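Local coordinates for SnoaL-like domain-containing protein (Burkholderia thailandensis E264, PDB 3H3H) that is of unknown function but has a SnoaL-like domain of the NTF2 clan, whose curved sheet and helices often enclose a ligand pocket, at residues 45-50 / 62-67. Residues are numbered along the deposited sequence; the frame is centred on the assembly and turned at random.
Sequences VQIAGE and GAYWRE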
ATOM      1  N   VAL B  45       1.008  -6.524 -15.966  1.00 16.87           N
ATOM      2  CA  VAL B  45      -0.035  -6.473 -16.948  1.00 17.29           C
ATOM      3  C   VAL B  45       0.582  -6.156 -18.259  1.00 19.78           C
ATOM      4  O   VAL B  45       0.284  -6.773 -19.302  1.00 18.11           O
ATOM      5  CB  VAL B  45      -1.072  -5.363 -16.579  1.00 16.17           C
ATOM      6  CG1 VAL B  45      -2.130  -5.199 -17.700  1.00 17.28           C
ATOM      7  CG2 VAL B  45      -1.683  -5.623 -15.197  1.00 19.03           C
ATOM      8  N   GLN B  46       1.443  -5.151 -18.235  1.00 21.92           N
ATOM      9  CA  GLN B  46       1.985  -4.618 -19.470  1.00 24.03           C
ATOM     10  C   GLN B  46       2.966  -5.535 -20.118  1.00 23.57           C
ATOM     11  O   GLN B  46       2.866  -5.784 -21.340  1.00 25.03           O
ATOM     12  CB  GLN B  46       2.670  -3.264 -19.203  1.00 26.51           C
ATOM     13  CG  GLN B  46       1.685  -2.165 -18.827  1.00 30.07           C
ATOM     14  CD  GLN B  46       0.651  -1.882 -19.909  1.00 40.29           C
ATOM     15  OE1 GLN B  46       0.984  -1.483 -21.040  1.00 43.58           O
ATOM     16  NE2 GLN B  46      -0.624  -2.076 -19.556  1.00 38.77           N
ATOM     17  N   ILE B  47       3.909  -6.027 -19.321  1.00 20.01           N
ATOM     18  CA  ILE B  47       5.026  -6.806 -19.834  1.00 22.50           C
ATOM     19  C   ILE B  47       4.716  -8.280 -19.958  1.00 26.59           C
ATOM     20  O   ILE B  47       4.724  -8.865 -21.092  1.00 27.26           O
ATOM     21  CB  ILE B  47       6.264  -6.666 -18.979  1.00 20.43           C
ATOM     22  CG1 ILE B  47       6.629  -5.195 -18.856  1.00 28.86           C
ATOM     23  CG2 ILE B  47       7.402  -7.454 -19.636  1.00 28.13           C
ATOM     24  CD1 ILE B  47       7.809  -4.944 -17.975  1.00 28.67           C
ATOM     25  N   ALA B  48       4.432  -8.881 -18.809  1.00 23.96           N
ATOM     26  CA  ALA B  48       4.154 -10.311 -18.732  1.00 26.98           C
ATOM     27  C   ALA B  48       2.886 -10.687 -19.506  1.00 25.46           C
ATOM     28  O   ALA B  48       2.668 -11.863 -19.816  1.00 27.66           O
ATOM     29  CB  ALA B  48       4.080 -10.775 -17.240  1.00 25.76           C
ATOM     30  N   GLY B  49       2.057  -9.705 -19.823  1.00 23.04           N
ATOM     31  CA  GLY B  49       0.840  -9.964 -20.600  1.00 24.01           C
ATOM     32  C   GLY B  49      -0.166 -10.758 -19.796  1.00 24.49           C
ATOM     33  O   GLY B  49      -0.898 -11.581 -20.328  1.00 22.40           O
ATOM     34  N   GLU B  50      -0.185 -10.506 -18.493  0.50 22.73           N
ATOM     35  CA  GLU B  50      -1.142 -11.118 -17.599  0.50 23.72           C
ATOM     36  C   GLU B  50      -2.158 -10.047 -17.183  0.50 25.24           C
ATOM     37  O   GLU B  50      -1.820  -9.149 -16.414  0.50 22.81           O
ATOM     38  CB  GLU B  50      -0.419 -11.672 -16.374  0.50 24.94           C
ATOM     39  CG  GLU B  50      -1.369 -12.097 -15.308  0.50 27.10           C
ATOM     40  CD  GLU B  50      -2.318 -13.160 -15.799  0.50 17.27           C
ATOM     41  OE1 GLU B  50      -1.808 -14.246 -16.142  0.50 18.79           O
ATOM     42  OE2 GLU B  50      -3.543 -12.910 -15.806  0.50 23.03           O
ATOM     43  N   GLY B  62      11.057 -14.128 -10.162  1.00 15.26           N
ATOM     44  CA  GLY B  62      12.505 -13.960 -10.242  1.00 13.92           C
ATOM     45  C   GLY B  62      13.002 -13.831 -11.670  1.00 13.03           C
ATOM     46  O   GLY B  62      13.936 -13.085 -11.883  1.00 15.13           O
ATOM     47  N   ALA B  63      12.388 -14.563 -12.614  1.00 13.84           N
ATOM     48  CA  ALA B  63      12.790 -14.513 -14.030  1.00 14.19           C
ATOM     49  C   ALA B  63      12.651 -13.095 -14.557  1.00 11.97           C
ATOM     50  O   ALA B  63      13.500 -12.613 -15.281  1.00 15.93           O
ATOM     51  CB  ALA B  63      11.971 -15.510 -14.862  1.00 16.62           C
ATOM     52  N   TYR B  64      11.565 -12.447 -14.176  1.00 13.35           N
ATOM     53  CA  TYR B  64      11.329 -11.076 -14.591  1.00 14.47           C
ATOM     54  C   TYR B  64      12.291 -10.128 -13.928  1.00 11.35           C
ATOM     55  O   TYR B  64      12.865  -9.241 -14.565  1.00 13.61           O
ATOM     56  CB  TYR B  64       9.896 -10.665 -14.306  1.00 14.34           C
ATOM     57  CG  TYR B  64       8.958 -11.215 -15.382  1.00 18.13           C
ATOM     58  CD1 TYR B  64       8.843 -10.600 -16.611  1.00 25.79           C
ATOM     59  CD2 TYR B  64       8.239 -12.405 -15.163  1.00 19.86           C
ATOM     60  CE1 TYR B  64       8.016 -11.144 -17.600  1.00 26.87           C
ATOM     61  CE2 TYR B  64       7.408 -12.930 -16.126  1.00 19.68           C
ATOM     62  CZ  TYR B  64       7.294 -12.312 -17.328  1.00 27.48           C
ATOM     63  OH  TYR B  64       6.453 -12.884 -18.255  1.00 28.79           O
ATOM     64  N   TRP B  65      12.472 -10.293 -12.630  1.00 13.78           N
ATOM     65  CA  TRP B  65      13.413  -9.414 -11.953  1.00 12.08           C
ATOM     66  C   TRP B  65      14.847  -9.566 -12.460  1.00  9.93           C
ATOM     67  O   TRP B  65      15.595  -8.555 -12.533  1.00 11.58           O
ATOM     68  CB  TRP B  65      13.327  -9.622 -10.445  1.00 11.60           C
ATOM     69  CG  TRP B  65      11.982  -9.239  -9.884  1.00 12.56           C
ATOM     70  CD1 TRP B  65      10.961  -8.651 -10.571  1.00 14.34           C
ATOM     71  CD2 TRP B  65      11.528  -9.451  -8.552  1.00 12.98           C
ATOM     72  NE1 TRP B  65       9.899  -8.464  -9.749  1.00 16.31           N
ATOM     73  CE2 TRP B  65      10.229  -8.918  -8.486  1.00 12.79           C
ATOM     74  CE3 TRP B  65      12.113 -10.002  -7.395  1.00 14.98           C
ATOM     75  CZ2 TRP B  65       9.473  -8.973  -7.348  1.00 15.08           C
ATOM     76  CZ3 TRP B  65      11.383 -10.044  -6.242  1.00 18.30           C
ATOM     77  CH2 TRP B  65      10.063  -9.523  -6.225  1.00 14.69           C
ATOM     78  N   ARG B  66      15.251 -10.808 -12.747  1.00 12.02           N
ATOM     79  CA  ARG B  66      16.539 -11.110 -13.298  1.00 12.78           C
ATOM     80  C   ARG B  66      16.709 -10.341 -14.596  1.00 12.94           C
ATOM     81  O   ARG B  66      17.754  -9.704 -14.802  1.00 14.56           O
ATOM     82  CB  ARG B  66      16.730 -12.620 -13.480  1.00 11.70           C
ATOM     83  CG  ARG B  66      18.108 -13.078 -13.983  1.00 12.93           C
ATOM     84  CD  ARG B  66      18.224 -14.617 -14.037  1.00 16.53           C
ATOM     85  NE  ARG B  66      17.945 -15.175 -12.733  1.00 13.84           N
ATOM     86  CZ  ARG B  66      16.834 -15.814 -12.377  1.00 16.87           C
ATOM     87  NH1 ARG B  66      15.866 -16.091 -13.245  1.00 16.14           N
ATOM     88  NH2 ARG B  66      16.693 -16.174 -11.124  1.00 16.08           N
ATOM     89  N   GLU B  67      15.684 -10.370 -15.450  1.00 11.63           N
ATOM     90  CA  GLU B  67      15.777  -9.658 -16.700  1.00 13.01           C
ATOM     91  C   GLU B  67      15.734  -8.147 -16.531  1.00 11.06           C
ATOM     92  O   GLU B  67      16.456  -7.430 -17.252  1.00 14.15           O
ATOM     93  CB  GLU B  67      14.702 -10.133 -17.657  1.00 13.97           C
ATOM     94  CG  GLU B  67      14.822  -9.585 -19.068  1.00 19.34           C
ATOM     95  CD  GLU B  67      16.125  -9.941 -19.802  1.00 17.30           C
ATOM     96  OE1 GLU B  67      16.869 -10.868 -19.396  1.00 25.71           O
ATOM     97  OE2 GLU B  67      16.414  -9.287 -20.808  1.00 16.32           O
TER
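With chi1 at -79°, CG of Tyr64 lies beside the backbone N and anti to the carbonyl carbon, and the ring extends across to Ala48 of helix 42-48. This is a small helix-to-helix surface contact in an NTF2-like, SnoaL-type domain, joining the short helix 42-48 to helix 58-71, with strand 54-56 between them in the chain. It illustrates how one long aromatic side chain can bridge two helices whose backbones stay apart: the nearest CA atoms, those of Ala48 and Tyr64, are 8.3 Å from each other, and the two segments bury just 118 Å² together.

The phenol end of the ring does most of the touching. The methyl of Ala48 lies obliquely to the ring, its CB 3.6 Å from Tyr64 CZ, and is nearly equidistant from the two ring carbons ortho to the hydroxyl, 4.0 Å from Tyr64 CE1 and 4.1 Å from CE2. Ile47, one residue earlier, adds a looser apolar contact through its branch methyl: CG2 stands 4.3 Å from Tyr64 CE1. No hydrogen bond links the segments, and the join rests on van der Waals contact.

Both helices also have partners elsewhere. Trp65, next to the bridging tyrosine, points to another side of the helix, where its indole meets Trp21 and Tyr33 edge-to-face and packs on helix 26-30. On the other helix, Val45 touches Pro4 of the second subunit, while the side chain of Ile47 also lies about 4 Å from a bound unidentified ligand. Beyond Ala48 the chain leaves helical geometry at Gly49, with positive phi. Next to this turn the phenol oxygen of Tyr64, OH, sits 3.3 Å from Ala48 CB and 3.5 Å from Ala48 CA.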